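Acyl-CoA hydrolase (Bacillus cereus, PDB 1Y7U) probably hydrolyses the thioester of long-chain fatty acyl-CoAs, releasing coenzyme A and the free fatty acid, as a hot-dog-fold enzyme of the acyl-CoA hydrolase family. Local coordinates at residues Ser24-Pro28 with Thr29-Asp33; Asn35-Gly39 with Gly40-Ser44. One frame throughout, in Å; residues are numbered along the deposited sequence. Where two conformers were deposited one is given.

Contacts 1 and 2 follow one another along the chain and illustrate how a hot-dog domain leads from strand 20-25, an edge strand of the sheet within this chain, to its central helix: residues 24-33 turn away from the strand, and residues 35-44 start helix 39-58. Their centres lie about 8 Å apart. D30 joins the two, its O probably accepting a hydrogen bond from F38 N at 3.1 Å while its CB packs on L37 CD2 at 3.6 Å. A second seam runs from L31 CD2 to T36 C, 3.6 Å away. Coenzyme A meets contact 2 directly, through T36, L37 and I42, whereas the L31 side chain of contact 1 stays about 8 Å from the ligand.

Contact 1. Residues Ser24-Pro28 with Thr29-Asp33; sequences SRVFP and TDLND
L31 folds back over the turn that carries it, and P28 opens that turn. The L31 side chain leaves the backbone with CG beside its own N (chi1 -67°), a torsion that sets CG over the turn; from there CD2 comes within 3.5 Å of V26 CG1. The two branched side chains cross at about a right angle, one methyl meeting the other, while L31 CG also approaches F27 O at 3.8 Å.

The backbone supplies the polar half. Residues 28-30 make a short 3-10 segment, in which each donor is three residues beyond its acceptor: D30 N bonds to F27 O at 3.1 Å, and L31 N to P28 O at 2.9 Å. The second bond is the straighter at the hydrogen, 159° against 137°. In both, the donor sits well above the carbonyl plane, consistent with the tight winding. P28 suits the first turn of such a segment, where a backbone nitrogen without a hydrogen costs no bond of the turn.

A water bridges the mouth of the turn. It accepts from F27 N at 2.8 Å and donates to D30 OD2 at 2.6 Å, linking the carboxylate to the backbone ahead of the turn; the same water lies in the plane of the F27 ring, at its edge.

V26 packs on L37, and L31 reaches S78. F27 lies against F38 of the second subunit and M48 of the fourth, placing the turn between strand 20-25, helix 39-58 and neighbouring copies of the protein.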
loop_
_atom_site.group_PDB
_atom_site.type_symbol
_atom_site.label_atom_id
_atom_site.label_comp_id
_atom_site.label_asym_id
_atom_site.label_seq_id
_atom_site.Cartn_x
_atom_site.Cartn_y
_atom_site.Cartn_z
ATOM N N SER A 24 -11.023 0.887 12.442
ATOM C CA SER A 24 -9.854 0.182 11.951
ATOM C C SER A 24 -8.894 -0.216 13.041
ATOM O O SER A 24 -8.990 0.228 14.182
ATOM C CB SER A 24 -9.096 1.045 10.945
ATOM O OG SER A 24 -9.873 1.283 9.789
ATOM N N ARG A 25 -7.954 -1.063 12.651
ATOM C CA ARG A 25 -6.907 -1.552 13.523
ATOM C C ARG A 25 -5.772 -0.538 13.354
ATOM O O ARG A 25 -5.750 0.211 12.381
ATOM C CB ARG A 25 -6.472 -2.937 13.036
ATOM C CG ARG A 25 -6.058 -3.897 14.114
ATOM C CD ARG A 25 -5.877 -5.290 13.549
ATOM N NE ARG A 25 -5.394 -6.209 14.573
ATOM C CZ ARG A 25 -4.131 -6.274 14.992
ATOM N NH1 ARG A 25 -3.194 -5.480 14.472
ATOM N NH2 ARG A 25 -3.806 -7.125 15.954
ATOM N N VAL A 26 -4.841 -0.490 14.296
ATOM C CA VAL A 26 -3.725 0.436 14.169
ATOM C C VAL A 26 -2.487 -0.322 13.693
ATOM O O VAL A 26 -1.825 -0.998 14.476
ATOM C CB VAL A 26 -3.419 1.119 15.507
ATOM C CG1 VAL A 26 -2.244 2.066 15.351
ATOM C CG2 VAL A 26 -4.642 1.863 15.989
ATOM N N PHE A 27 -2.178 -0.210 12.406
ATOM C CA PHE A 27 -1.025 -0.895 11.833
ATOM C C PHE A 27 0.314 -0.202 12.087
ATOM O O PHE A 27 0.399 1.023 12.089
ATOM C CB PHE A 27 -1.227 -1.081 10.333
ATOM C CG PHE A 27 -2.471 -1.839 9.990
ATOM C CD1 PHE A 27 -3.706 -1.195 9.957
ATOM C CD2 PHE A 27 -2.419 -3.206 9.743
ATOM C CE1 PHE A 27 -4.875 -1.907 9.683
ATOM C CE2 PHE A 27 -3.585 -3.924 9.470
ATOM C CZ PHE A 27 -4.813 -3.273 9.441
ATOM N N PRO A 28 1.383 -0.991 12.290
ATOM C CA PRO A 28 2.731 -0.481 12.549
ATOM C C PRO A 28 3.217 0.570 11.554
ATOM O O PRO A 28 3.876 1.531 11.937
ATOM C CB PRO A 28 3.578 -1.747 12.526
ATOM C CG PRO A 28 2.834 -2.632 11.583
ATOM C CD PRO A 28 1.429 -2.445 12.056
ATOM N N THR A 29 2.896 0.382 10.281
ATOM C CA THR A 29 3.289 1.325 9.233
ATOM C C THR A 29 2.977 2.769 9.610
ATOM O O THR A 29 3.785 3.670 9.395
ATOM C CB THR A 29 2.526 1.055 7.928
ATOM O OG1 THR A 29 2.631 -0.333 7.581
ATOM C CG2 THR A 29 3.076 1.924 6.809
ATOM N N ASP A 30 1.784 2.973 10.161
ATOM C CA ASP A 30 1.315 4.290 10.552
ATOM C C ASP A 30 1.745 4.752 11.942
ATOM O O ASP A 30 1.376 5.841 12.368
ATOM C CB ASP A 30 -0.208 4.335 10.435
ATOM C CG ASP A 30 -0.699 3.858 9.080
ATOM O OD1 ASP A 30 -0.315 4.467 8.059
ATOM O OD2 ASP A 30 -1.465 2.872 9.032
ATOM N N LEU A 31 2.518 3.946 12.659
ATOM C CA LEU A 31 2.967 4.367 13.983
ATOM C C LEU A 31 4.336 5.024 13.892
ATOM O O LEU A 31 5.223 4.549 13.184
ATOM C CB LEU A 31 3.031 3.180 14.942
ATOM C CG LEU A 31 1.673 2.577 15.292
ATOM C CD1 LEU A 31 1.857 1.311 16.101
ATOM C CD2 LEU A 31 0.858 3.597 16.064
ATOM N N ASN A 32 4.503 6.139 14.586
ATOM C CA ASN A 32 5.788 6.805 14.568
ATOM C C ASN A 32 6.652 6.143 15.628
ATOM O O ASN A 32 6.307 5.086 16.159
ATOM C CB ASN A 32 5.639 8.307 14.835
ATOM C CG ASN A 32 5.103 8.616 16.219
ATOM O OD1 ASN A 32 4.498 9.666 16.429
ATOM N ND2 ASN A 32 5.334 7.719 17.172
ATOM N N ASP A 33 7.751 6.813 15.939
ATOM C CA ASP A 33 8.743 6.373 16.907
ATOM C C ASP A 33 8.264 6.250 18.360
ATOM O O ASP A 33 8.834 5.493 19.141
ATOM C CB ASP A 33 9.916 7.344 16.835
ATOM C CG ASP A 33 9.634 8.532 15.908
ATOM O OD1 ASP A 33 9.876 8.421 14.690
ATOM O OD2 ASP A 33 9.158 9.577 16.396
HETATM O O HOH W 1 -2.810 2.275 11.229
#

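Contact 2. Residues Asn35-Gly39 with Gly40-Ser44; sequences NTLFG and GKILS. With COA (coenzyme A), chain J.
L37 lays its CD1 methyl across I42, 3.7 Å from CG1, the two side chains crossing at about a right angle, while its CD2 reaches K41 CG at 4.0 Å. This is the N-terminal start of the long central helix of the hot-dog fold, helix 39-58, with F38 at the N-cap. The cap residue contributes main chain: F38 O accepts a weak bond from K41 N, bent to 124° at the hydrogen.

Two glycines, G39 and G40, begin the first turn. At G40 the helix meets the fifth subunit, where D47 takes the G40 N-H in a hydrogen bond; a carboxylate there probably also interacts favourably with the positive end of the helix dipole.

On the ligand side, T36 has its hydroxyl anti to the backbone N (chi1 -178°), which directs OG1 to the pantetheine carbonyl O5P of coenzyme A, donating at 3.1 Å. Further hydrogen bonds to the coenzyme come from S66, R93, T94, S95 and R158 of the fifth subunit and from D71 of this chain, so the pocket lies at a subunit interface. I42 links the apolar packing to the ligand: its CG1 meets L37, and its CD1 extends to the thiol sulfur S1P at 3.6 Å.

The first i to i+4 bond of the helix, from L43 N to G39 O, spans 3.0 Å, straight to 169° at the hydrogen, with the donor nearly in line with the G39 carbonyl.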
loop_
_atom_site.group_PDB
_atom_site.type_symbol
_atom_site.label_atom_id
_atom_site.label_comp_id
_atom_site.label_asym_id
_atom_site.label_seq_id
_atom_site.Cartn_x
_atom_site.Cartn_y
_atom_site.Cartn_z
ATOM N N ASN A 35 5.265 5.223 19.229
ATOM C CA ASN A 35 4.108 4.339 19.234
ATOM C C ASN A 35 2.810 5.134 19.300
ATOM O O ASN A 35 2.002 4.971 20.209
ATOM C CB ASN A 35 4.170 3.350 20.400
ATOM C CG ASN A 35 2.935 2.466 20.481
ATOM O OD1 ASN A 35 2.521 1.861 19.489
ATOM N ND2 ASN A 35 2.341 2.388 21.666
ATOM N N THR A 36 2.638 6.024 18.338
ATOM C CA THR A 36 1.427 6.814 18.231
ATOM C C THR A 36 1.306 7.096 16.741
ATOM O O THR A 36 2.314 7.192 16.038
ATOM C CB THR A 36 1.503 8.136 19.029
ATOM O OG1 THR A 36 0.259 8.840 18.903
ATOM C CG2 THR A 36 2.620 9.014 18.510
ATOM N N LEU A 37 0.074 7.191 16.260
ATOM C CA LEU A 37 -0.170 7.440 14.851
ATOM C C LEU A 37 0.418 8.757 14.386
ATOM O O LEU A 37 0.583 9.690 15.175
ATOM C CB LEU A 37 -1.668 7.478 14.579
ATOM C CG LEU A 37 -2.506 6.204 14.524
ATOM C CD1 LEU A 37 -3.966 6.614 14.421
ATOM C CD2 LEU A 37 -2.102 5.346 13.323
ATOM N N PHE A 38 0.749 8.817 13.099
ATOM C CA PHE A 38 1.235 10.048 12.518
ATOM C C PHE A 38 -0.054 10.860 12.398
ATOM O O PHE A 38 -1.118 10.298 12.135
ATOM C CB PHE A 38 1.803 9.812 11.128
ATOM C CG PHE A 38 3.128 9.127 11.123
ATOM C CD1 PHE A 38 3.230 7.771 10.832
ATOM C CD2 PHE A 38 4.291 9.844 11.383
ATOM C CE1 PHE A 38 4.469 7.140 10.797
ATOM C CE2 PHE A 38 5.533 9.216 11.350
ATOM C CZ PHE A 38 5.619 7.861 11.054
ATOM N N GLY A 39 0.025 12.166 12.602
ATOM C CA GLY A 39 -1.173 12.972 12.495
ATOM C C GLY A 39 -1.790 12.794 11.125
ATOM O O GLY A 39 -3.011 12.749 10.979
ATOM N N GLY A 40 -0.936 12.679 10.116
ATOM C CA GLY A 40 -1.416 12.511 8.759
ATOM C C GLY A 40 -2.377 11.347 8.585
ATOM O O GLY A 40 -3.410 11.476 7.929
ATOM N N LYS A 41 -2.049 10.205 9.174
ATOM C CA LYS A 41 -2.920 9.055 9.040
ATOM C C LYS A 41 -4.343 9.419 9.434
ATOM O O LYS A 41 -5.283 9.134 8.693
ATOM C CB LYS A 41 -2.416 7.890 9.891
ATOM C CG LYS A 41 -3.253 6.612 9.751
ATOM C CD LYS A 41 -3.376 6.163 8.315
ATOM C CE LYS A 41 -4.155 4.868 8.231
ATOM N NZ LYS A 41 -4.340 4.442 6.821
ATOM N N ILE A 42 -4.503 10.059 10.589
ATOM C CA ILE A 42 -5.826 10.456 11.042
ATOM C C ILE A 42 -6.479 11.455 10.078
ATOM O O ILE A 42 -7.643 11.306 9.710
ATOM C CB ILE A 42 -5.760 11.052 12.461
ATOM C CG1 ILE A 42 -5.273 9.977 13.430
ATOM C CG2 ILE A 42 -7.127 11.540 12.905
ATOM C CD1 ILE A 42 -5.212 10.427 14.853
ATOM N N LEU A 43 -5.733 12.467 9.654
ATOM C CA LEU A 43 -6.281 13.455 8.735
ATOM C C LEU A 43 -6.715 12.796 7.428
ATOM O O LEU A 43 -7.816 13.041 6.939
ATOM C CB LEU A 43 -5.248 14.543 8.458
ATOM C CG LEU A 43 -4.821 15.342 9.693
ATOM C CD1 LEU A 43 -3.638 16.237 9.369
ATOM C CD2 LEU A 43 -5.997 16.151 10.191
ATOM N N SER A 44 -5.864 11.949 6.857
ATOM C CA SER A 44 -6.224 11.288 5.611
ATOM C C SER A 44 -7.551 10.556 5.797
ATOM O O SER A 44 -8.453 10.628 4.956
ATOM C CB SER A 44 -5.148 10.291 5.198
ATOM O OG SER A 44 -5.474 9.686 3.958
HETATM N N1A COA J . -1.327 22.393 19.832
HETATM C C2A COA J . -0.124 22.924 19.789
HETATM N N3A COA J . 0.647 22.749 20.837
HETATM C C4A COA J . 0.248 22.112 21.882
HETATM C C5A COA J . -0.924 21.573 21.909
HETATM C C6A COA J . -1.722 21.717 20.882
HETATM N N6A COA J . -2.903 21.204 20.857
HETATM N N7A COA J . -1.062 20.977 23.013
HETATM C C8A COA J . 0.044 21.121 23.651
HETATM N N9A COA J . 0.889 21.843 22.974
HETATM C C1B COA J . 2.217 22.343 23.341
HETATM C C2B COA J . 2.214 23.260 24.473
HETATM O O2B COA J . 2.119 24.509 23.947
HETATM C C3B COA J . 3.585 23.166 24.945
HETATM O O3B COA J . 4.340 23.941 24.103
HETATM P P3B COA J . 5.592 24.685 24.554
HETATM O O7A COA J . 6.393 25.057 23.511
HETATM O O8A COA J . 6.297 23.937 25.475
HETATM O O9A COA J . 5.282 25.931 25.057
HETATM C C4B COA J . 3.810 21.720 24.852
HETATM O O4B COA J . 3.055 21.360 23.793
HETATM C C5B COA J . 2.966 21.055 25.877
HETATM O O5B COA J . 3.455 21.008 27.143
HETATM P P1A COA J . 2.684 20.094 27.996
HETATM O O1A COA J . 1.543 20.773 28.446
HETATM O O2A COA J . 3.589 19.627 28.966
HETATM O O3A COA J . 2.208 18.983 27.078
HETATM P P2A COA J . 0.919 18.193 27.339
HETATM O O4A COA J . -0.293 18.932 27.550
HETATM O O5A COA J . 1.054 16.915 27.952
HETATM O O6A COA J . 0.541 17.923 25.918
HETATM C CBP COA J . 0.987 16.615 23.934
HETATM C CCP COA J . 1.501 17.343 25.136
HETATM C CDP COA J . 0.866 17.527 22.784
HETATM C CEP COA J . 2.105 15.715 23.696
HETATM C CAP COA J . -0.268 15.789 24.045
HETATM O OAP COA J . -1.312 16.583 23.674
HETATM C C9P COA J . -0.323 14.630 23.138
HETATM O O9P COA J . 0.471 13.538 23.302
HETATM N N8P COA J . -1.134 14.711 22.169
HETATM C C7P COA J . -1.204 13.698 21.216
HETATM C C6P COA J . -0.354 13.878 20.001
HETATM C C5P COA J . -0.234 12.611 19.279
HETATM O O5P COA J . 0.550 11.823 19.591
HETATM N N4P COA J . -1.038 12.371 18.349
HETATM C C3P COA J . -0.699 12.153 17.013
HETATM C C2P COA J . -1.924 11.574 16.396
HETATM S S1P COA J . -2.875 10.650 17.550
#